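Local structure of Lin1840 protein (Listeria innocua serovar 6a, 4ZOC) at residues 167-170 and 171-175; 176-179 and 180-184; 328-331 and 332-336. The protein probably hydrolyses terminal, non-reducing beta-D-glucosyl residues with release of beta-D-glucose, as a beta-glucosidase involved in beta-1,2-glucan metabolism. The protein carries 2 engineered substitutions. All coordinates share one frame; numbering follows the deposited sequence.

Contact 1 (167-170 and 171-175)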
loop_
_atom_site.group_PDB
_atom_site.type_symbol
_atom_site.label_atom_id
_atom_site.label_comp_id
_atom_site.label_asym_id
_atom_site.label_seq_id
_atom_site.Cartn_x
_atom_site.Cartn_y
_atom_site.Cartn_z
ATOM N N ALA A 167 -6.384 -24.253 -15.569
ATOM C CA ALA A 167 -7.652 -24.743 -16.056
ATOM C C ALA A 167 -8.236 -23.920 -17.202
ATOM O O ALA A 167 -8.763 -24.514 -18.155
ATOM C CB ALA A 167 -8.624 -24.889 -14.900
ATOM N N MET A 168 -8.101 -22.577 -17.152
ATOM C CA MET A 168 -8.625 -21.731 -18.248
ATOM C C MET A 168 -7.859 -21.956 -19.538
ATOM O O MET A 168 -8.460 -22.144 -20.622
ATOM C CB MET A 168 -8.540 -20.273 -17.897
ATOM C CG MET A 168 -9.596 -19.721 -17.011
ATOM S SD MET A 168 -9.827 -17.901 -17.224
ATOM C CE MET A 168 -10.527 -17.737 -15.594
ATOM N N VAL A 169 -6.529 -22.012 -19.417
ATOM C CA VAL A 169 -5.680 -22.247 -20.609
ATOM C C VAL A 169 -6.064 -23.589 -21.268
ATOM O O VAL A 169 -6.237 -23.673 -22.482
ATOM C CB VAL A 169 -4.197 -22.211 -20.237
ATOM C CG1 VAL A 169 -3.331 -22.707 -21.422
ATOM C CG2 VAL A 169 -3.781 -20.815 -19.833
ATOM N N ASP A 170 -6.209 -24.637 -20.448
ATOM C CA ASP A 170 -6.596 -25.957 -20.934
ATOM C C ASP A 170 -7.988 -25.894 -21.628
ATOM O O ASP A 170 -8.194 -26.436 -22.702
ATOM C CB ASP A 170 -6.613 -26.908 -19.764
ATOM C CG ASP A 170 -6.895 -28.337 -20.174
ATOM O OD1 ASP A 170 -6.527 -28.765 -21.305
ATOM O OD2 ASP A 170 -7.484 -29.060 -19.330
ATOM N N GLY A 171 -8.930 -25.206 -21.002
ATOM C CA GLY A 171 -10.269 -25.031 -21.573
ATOM C C GLY A 171 -10.271 -24.319 -22.914
ATOM O O GLY A 171 -10.964 -24.735 -23.901
ATOM N N TYR A 172 -9.494 -23.249 -23.011
ATOM C CA TYR A 172 -9.465 -22.459 -24.293
ATOM C C TYR A 172 -8.753 -23.233 -25.388
ATOM O O TYR A 172 -9.242 -23.303 -26.493
ATOM C CB TYR A 172 -8.755 -21.111 -24.127
ATOM C CG TYR A 172 -9.443 -20.074 -23.230
ATOM C CD1 TYR A 172 -10.750 -19.695 -23.448
ATOM C CD2 TYR A 172 -8.723 -19.356 -22.259
ATOM C CE1 TYR A 172 -11.347 -18.713 -22.693
ATOM C CE2 TYR A 172 -9.367 -18.395 -21.474
ATOM C CZ TYR A 172 -10.667 -18.070 -21.704
ATOM O OH TYR A 172 -11.289 -17.100 -20.935
ATOM N N GLN A 173 -7.580 -23.780 -25.054
ATOM C CA GLN A 173 -6.669 -24.260 -26.061
ATOM C C GLN A 173 -6.789 -25.754 -26.338
ATOM O O GLN A 173 -6.406 -26.235 -27.408
ATOM C CB GLN A 173 -5.207 -23.949 -25.653
ATOM C CG GLN A 173 -4.906 -22.494 -25.405
ATOM C CD GLN A 173 -3.460 -22.144 -25.339
ATOM O OE1 GLN A 173 -3.090 -20.993 -25.645
ATOM N NE2 GLN A 173 -2.620 -23.077 -24.929
ATOM N N GLY A 174 -7.243 -26.501 -25.377
ATOM C CA GLY A 174 -6.975 -27.959 -25.378
ATOM C C GLY A 174 -5.512 -28.299 -25.547
ATOM O O GLY A 174 -4.667 -27.713 -24.887
ATOM N N ASP A 175 -5.214 -29.257 -26.453
ATOM C CA ASP A 175 -3.855 -29.622 -26.713
ATOM C C ASP A 175 -3.279 -28.554 -27.636
ATOM O O ASP A 175 -3.650 -28.450 -28.826
ATOM C CB ASP A 175 -3.776 -31.069 -27.266
ATOM C CG ASP A 175 -2.398 -31.426 -27.761
ATOM O OD1 ASP A 175 -1.458 -30.595 -27.820
ATOM O OD2 ASP A 175 -2.255 -32.553 -28.141
HETATM O O HOH W 1 -4.274 -28.550 -22.178
#

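Contact 2 (176-179 and 180-184)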
loop_
_atom_site.group_PDB
_atom_site.type_symbol
_atom_site.label_atom_id
_atom_site.label_comp_id
_atom_site.label_asym_id
_atom_site.label_seq_id
_atom_site.Cartn_x
_atom_site.Cartn_y
_atom_site.Cartn_z
ATOM N N ALA A 176 -2.388 -27.737 -27.087
ATOM C CA ALA A 176 -1.912 -26.556 -27.823
ATOM C C ALA A 176 -1.227 -26.913 -29.133
ATOM O O ALA A 176 -1.179 -26.096 -30.053
ATOM C CB ALA A 176 -0.975 -25.704 -26.987
ATOM N N SER A 177 -0.616 -28.091 -29.194
ATOM C CA SER A 177 0.131 -28.471 -30.438
ATOM C C SER A 177 -0.803 -28.811 -31.582
ATOM O O SER A 177 -0.309 -29.028 -32.674
ATOM C CB SER A 177 1.050 -29.676 -30.141
ATOM O OG SER A 177 0.276 -30.847 -29.962
ATOM N N LYS A 178 -2.128 -28.853 -31.346
ATOM C CA LYS A 178 -3.127 -29.169 -32.335
ATOM C C LYS A 178 -4.109 -28.023 -32.605
ATOM O O LYS A 178 -5.204 -28.261 -33.089
ATOM C CB LYS A 178 -3.866 -30.443 -31.915
ATOM C CG LYS A 178 -2.992 -31.719 -31.954
ATOM C CD LYS A 178 -3.863 -32.880 -31.528
ATOM C CE LYS A 178 -3.125 -34.214 -31.344
ATOM N NZ LYS A 178 -2.076 -34.373 -32.395
ATOM N N LEU A 179 -3.704 -26.776 -32.381
ATOM C CA LEU A 179 -4.571 -25.639 -32.666
ATOM C C LEU A 179 -4.813 -25.470 -34.167
ATOM O O LEU A 179 -5.704 -24.716 -34.600
ATOM C CB LEU A 179 -4.050 -24.369 -31.974
ATOM C CG LEU A 179 -4.407 -24.331 -30.476
ATOM C CD1 LEU A 179 -3.540 -23.345 -29.735
ATOM C CD2 LEU A 179 -5.888 -24.041 -30.249
ATOM N N ASN A 180 -4.020 -26.185 -34.990
ATOM C CA ASN A 180 -4.238 -26.109 -36.409
ATOM C C ASN A 180 -5.321 -27.055 -36.872
ATOM O O ASN A 180 -5.839 -26.882 -37.979
ATOM C CB ASN A 180 -2.945 -26.341 -37.164
ATOM C CG ASN A 180 -2.434 -27.739 -36.996
ATOM O OD1 ASN A 180 -2.460 -28.324 -35.930
ATOM N ND2 ASN A 180 -1.990 -28.296 -38.061
ATOM N N GLU A 181 -5.753 -27.963 -35.991
ATOM C CA GLU A 181 -6.765 -29.008 -36.299
ATOM C C GLU A 181 -8.030 -28.875 -35.472
ATOM O O GLU A 181 -9.081 -29.169 -35.943
ATOM C CB GLU A 181 -6.197 -30.428 -35.992
ATOM C CG GLU A 181 -4.910 -30.849 -36.702
ATOM C CD GLU A 181 -4.362 -32.204 -36.214
ATOM O OE1 GLU A 181 -4.979 -32.859 -35.340
ATOM O OE2 GLU A 181 -3.272 -32.630 -36.685
ATOM N N ASN A 182 -7.900 -28.478 -34.204
ATOM C CA ASN A 182 -8.984 -28.351 -33.294
ATOM C C ASN A 182 -9.520 -26.896 -33.377
ATOM O O ASN A 182 -9.189 -26.047 -32.548
ATOM C CB ASN A 182 -8.486 -28.640 -31.845
ATOM C CG ASN A 182 -7.956 -30.051 -31.655
ATOM O OD1 ASN A 182 -7.153 -30.357 -30.742
ATOM N ND2 ASN A 182 -8.352 -30.905 -32.525
ATOM N N LEU A 183 -10.396 -26.637 -34.344
ATOM C CA LEU A 183 -10.816 -25.282 -34.660
ATOM C C LEU A 183 -11.961 -24.736 -33.830
ATOM O O LEU A 183 -12.408 -23.586 -34.073
ATOM C CB LEU A 183 -11.171 -25.188 -36.160
ATOM C CG LEU A 183 -10.111 -25.716 -37.158
ATOM C CD1 LEU A 183 -10.457 -25.341 -38.584
ATOM C CD2 LEU A 183 -8.677 -25.289 -36.807
ATOM N N GLU A 184 -12.352 -25.482 -32.805
ATOM C CA GLU A 184 -13.296 -24.973 -31.765
ATOM C C GLU A 184 -12.580 -24.547 -30.468
ATOM O O GLU A 184 -13.201 -23.984 -29.568
ATOM C CB GLU A 184 -14.326 -26.033 -31.355
ATOM C CG GLU A 184 -15.299 -26.374 -32.485
ATOM C CD GLU A 184 -16.253 -27.516 -32.132
ATOM O OE1 GLU A 184 -16.269 -27.973 -30.938
ATOM O OE2 GLU A 184 -17.006 -27.943 -33.053
HETATM O O HOH W 2 -0.697 -30.319 -35.210
#

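Contact 3 (328-331 and 332-336)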
loop_
_atom_site.group_PDB
_atom_site.type_symbol
_atom_site.label_atom_id
_atom_site.label_comp_id
_atom_site.label_asym_id
_atom_site.label_seq_id
_atom_site.Cartn_x
_atom_site.Cartn_y
_atom_site.Cartn_z
ATOM N N ALA A 328 10.615 -11.003 -34.068
ATOM C CA ALA A 328 9.236 -10.692 -33.777
ATOM C C ALA A 328 8.323 -11.178 -34.928
ATOM O O ALA A 328 7.290 -11.812 -34.702
ATOM C CB ALA A 328 9.050 -9.185 -33.572
ATOM N N VAL A 329 8.740 -10.920 -36.157
ATOM C CA VAL A 329 7.965 -11.382 -37.301
ATOM C C VAL A 329 7.820 -12.932 -37.295
ATOM O O VAL A 329 6.725 -13.464 -37.513
ATOM C CB VAL A 329 8.546 -10.830 -38.629
ATOM C CG1 VAL A 329 7.891 -11.498 -39.823
ATOM C CG2 VAL A 329 8.411 -9.329 -38.701
ATOM N N LEU A 330 8.914 -13.663 -37.077
ATOM C CA LEU A 330 8.893 -15.091 -37.025
ATOM C C LEU A 330 7.933 -15.558 -35.931
ATOM O O LEU A 330 7.167 -16.485 -36.128
ATOM C CB LEU A 330 10.269 -15.662 -36.769
ATOM C CG LEU A 330 10.329 -17.194 -36.745
ATOM C CD1 LEU A 330 9.735 -17.872 -37.974
ATOM C CD2 LEU A 330 11.780 -17.610 -36.538
ATOM N N ARG A 331 7.968 -14.919 -34.756
ATOM C CA ARG A 331 6.958 -15.296 -33.760
ATOM C C ARG A 331 5.461 -15.119 -34.207
ATOM O O ARG A 331 4.600 -16.024 -33.975
ATOM C CB ARG A 331 7.285 -14.628 -32.414
ATOM C CG ARG A 331 8.541 -15.196 -31.780
ATOM C CD ARG A 331 8.786 -14.738 -30.318
ATOM N NE ARG A 331 9.179 -13.355 -30.230
ATOM C CZ ARG A 331 10.431 -12.887 -30.199
ATOM N NH1 ARG A 331 10.654 -11.582 -30.095
ATOM N NH2 ARG A 331 11.454 -13.724 -30.226
ATOM N N MET A 332 5.188 -14.019 -34.879
ATOM C CA MET A 332 3.849 -13.717 -35.420
ATOM C C MET A 332 3.451 -14.805 -36.438
ATOM O O MET A 332 2.360 -15.354 -36.430
ATOM C CB MET A 332 3.837 -12.309 -36.035
ATOM C CG MET A 332 3.722 -11.137 -35.035
ATOM S SD MET A 332 2.073 -11.156 -34.240
ATOM C CE MET A 332 1.078 -10.543 -35.630
ATOM N N LEU A 333 4.378 -15.108 -37.354
ATOM C CA LEU A 333 4.065 -16.093 -38.382
ATOM C C LEU A 333 3.891 -17.477 -37.739
ATOM O O LEU A 333 2.960 -18.213 -38.135
ATOM C CB LEU A 333 5.155 -16.110 -39.422
ATOM C CG LEU A 333 5.073 -15.099 -40.555
ATOM C CD1 LEU A 333 4.236 -13.873 -40.418
ATOM C CD2 LEU A 333 6.430 -14.880 -41.227
ATOM N N ASN A 334 4.716 -17.821 -36.729
ATOM C CA ASN A 334 4.602 -19.117 -36.000
ATOM C C ASN A 334 3.228 -19.231 -35.314
ATOM O O ASN A 334 2.623 -20.231 -35.430
ATOM C CB ASN A 334 5.682 -19.337 -34.910
ATOM C CG ASN A 334 7.012 -19.817 -35.476
ATOM O OD1 ASN A 334 7.078 -20.258 -36.609
ATOM N ND2 ASN A 334 8.068 -19.664 -34.712
ATOM N N LEU A 335 2.735 -18.168 -34.662
ATOM C CA LEU A 335 1.353 -18.151 -34.135
ATOM C C LEU A 335 0.326 -18.446 -35.214
ATOM O O LEU A 335 -0.603 -19.262 -35.013
ATOM C CB LEU A 335 1.072 -16.826 -33.457
ATOM C CG LEU A 335 -0.378 -16.601 -32.989
ATOM C CD1 LEU A 335 -0.824 -17.651 -32.000
ATOM C CD2 LEU A 335 -0.559 -15.196 -32.418
ATOM N N LYS A 336 0.495 -17.779 -36.363
ATOM C CA LYS A 336 -0.478 -17.923 -37.408
ATOM C C LYS A 336 -0.431 -19.353 -37.891
ATOM O O LYS A 336 -1.476 -19.979 -38.154
ATOM C CB LYS A 336 -0.257 -16.961 -38.542
ATOM C CG LYS A 336 -0.447 -15.531 -38.141
ATOM C CD LYS A 336 -0.059 -14.480 -39.132
ATOM C CE LYS A 336 -0.697 -13.177 -38.667
ATOM N NZ LYS A 336 -0.466 -12.021 -39.543
#

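Contact 1 (167-170 and 171-175)
Ala167 joins Gly171 through the first of four successive i to i+4 backbone hydrogen bonds, Gly171 N to Ala167 O at 2.9 Å, which carry helix 158-173 to its C-terminal end. Met168 accepts the next, from Tyr172 N, and the two side chains run side by side in the same direction. The phenol ring lies close to the helix backbone: Tyr172 CD2 is 3.2 Å from Met168 O, which approaches the ring obliquely, while Met168 CB meets Tyr172 CE2 at 4.1 Å. The thioether follows the ring outward, its SD 5.4 Å from the centroid of Tyr172 and 61° off the normal, an oblique Met-aromatic contact. The Tyr172 hydroxyl is hydrogen-bonded to the hydroxyl of Ser136, and Met168 packs on Val115 and Met118 of helix 112-128. Val169 O receives Gln173 N, and the valine flanks the glutamine chain: CG1, anti to the backbone N (chi1 170°), touches Gln173 NE2 at 3.6 Å. Asp170 O accepts the last bond, from Gly174 N at 2.8 Å, less straight than the others with an N-H...O angle of 139°. Beyond it Gly174 leaves the helix with a positive phi. A water donates to Gly174 O at 2.9 Å and also approaches Asp170 OD1, but that second link is so short that its geometry is doubtful. The Gln173 amide is held at both ends, OE1 by the backbone N-H groups of Ala188 and Lys232, NE2 by Gly230 O. Because Ala188 belongs to strand 187-193 of the barrel and Lys232 directly precedes strand 233-236, this buried amide ties the helix end to the starts of two adjacent barrel strands; its three bonds fix its rotation, with Val169 packed alongside.

Contact 2 (176-179 and 180-184)
Lys178 O is gripped by two backbone donors, Glu181 N at 3.0 Å and Asn182 N at 2.9 Å. They reach it from different directions: Asn182 N lies almost on the extension of the carbonyl bond, whereas Glu181 N sits above the carbonyl plane, 57° out of it. Asn182 folds back over the same peptide, so that its OD1 rests 3.5 Å from Lys178 CB. On this tighter side Leu179 is buried against Gln185, and Leu183 CD2 comes within 3.7 Å of Leu179 O, a carbonyl that also takes a hydrogen bond from Arg347. The Glu181 N bond, with helical-like angles at Leu179 and Asn180, defines a type I beta turn, extended by Asn182 N into an i to i+4 turn within the loop between helix 158-173 and strand 187-193 of the barrel. The solvent side is looser. There Lys178 and Glu181 pass at a slant, NZ 4.4 Å from OE1, too far for a salt bridge though the charges may still attract. Asn180 CG stands between its backbone N and carbonyl carbon (chi1 66°), which turns OD1 back toward Lys178; a water donates to that oxygen at 2.8 Å and to Ser177 O at 2.9 Å.

Contact 3 (328-331 and 332-336)
Val329 and Leu333, one helical turn apart, share a backbone hydrogen bond and a side-chain contact: Leu333 N reaches Val329 O at 2.9 Å, and the two branches run alongside each other with CG1 of Val329 3.9 Å from CD2 of Leu333. The second torsion of the leucine (chi2 20°) is away from a staggered value, so the placement of its two methyls is less certain. Every carbonyl of 328-331 is satisfied within the helix, for Ala328 O takes Met332 N at 3.1 Å, Leu330 O takes Asn334 N and Arg331 O takes Leu335 N; the series goes on with Lys336 N to Met332 O. Asn334 lays its amide back against the preceding turn, CG 3.4 Å from Leu330 O, and crosses the leucine so that OD1 faces Leu330 CD1 at 3.8 Å. That OD1 is an acceptor for Gln3 NE2, giving the amide a polar partner beside its apolar neighbour. Arg331 bends at its third torsion (chi3 -71°); NH1 forms a salt bridge with Asp299, which may offset the nearby like charge of Arg258. The ammonium of buried Lys336 has three oxygen partners, Gln21 OE1, Pro85 O and Gly58 O, enough to accept all three hydrogens of a protonated amine. Helix 322-338 thus sits on the outside of the barrel: Leu330 and Leu333 pack on Val6 of helix 3-12, Val329 and Met332 on helix 15-21, and Met332 with Lys336 on Val87 of strand 87-90.

Overall arrangement
Along the chain the contacts come in series, all within the glycosyl hydrolase family 3 N-terminal domain, whose eight parallel strands form the TIM barrel. Contacts 1 and 2 are consecutive, with centres 11 Å apart: the end of helix 158-173 runs into the turn that leads to strand 187-193, and Gln173 O meets Leu179 CD2 at 3.6 Å. Contact 3 lies on helix 322-338, after strand 301-302, the barrel's last in chain order, and helix 306-316. Its centre is about 21 Å from that of contact 1 and about 16 Å from that of contact 2, without touching either. Contacts 1 and 3 lie on outer-layer helices, contact 2 in a helix-to-strand loop; all are away from the glucose and magnesium sites.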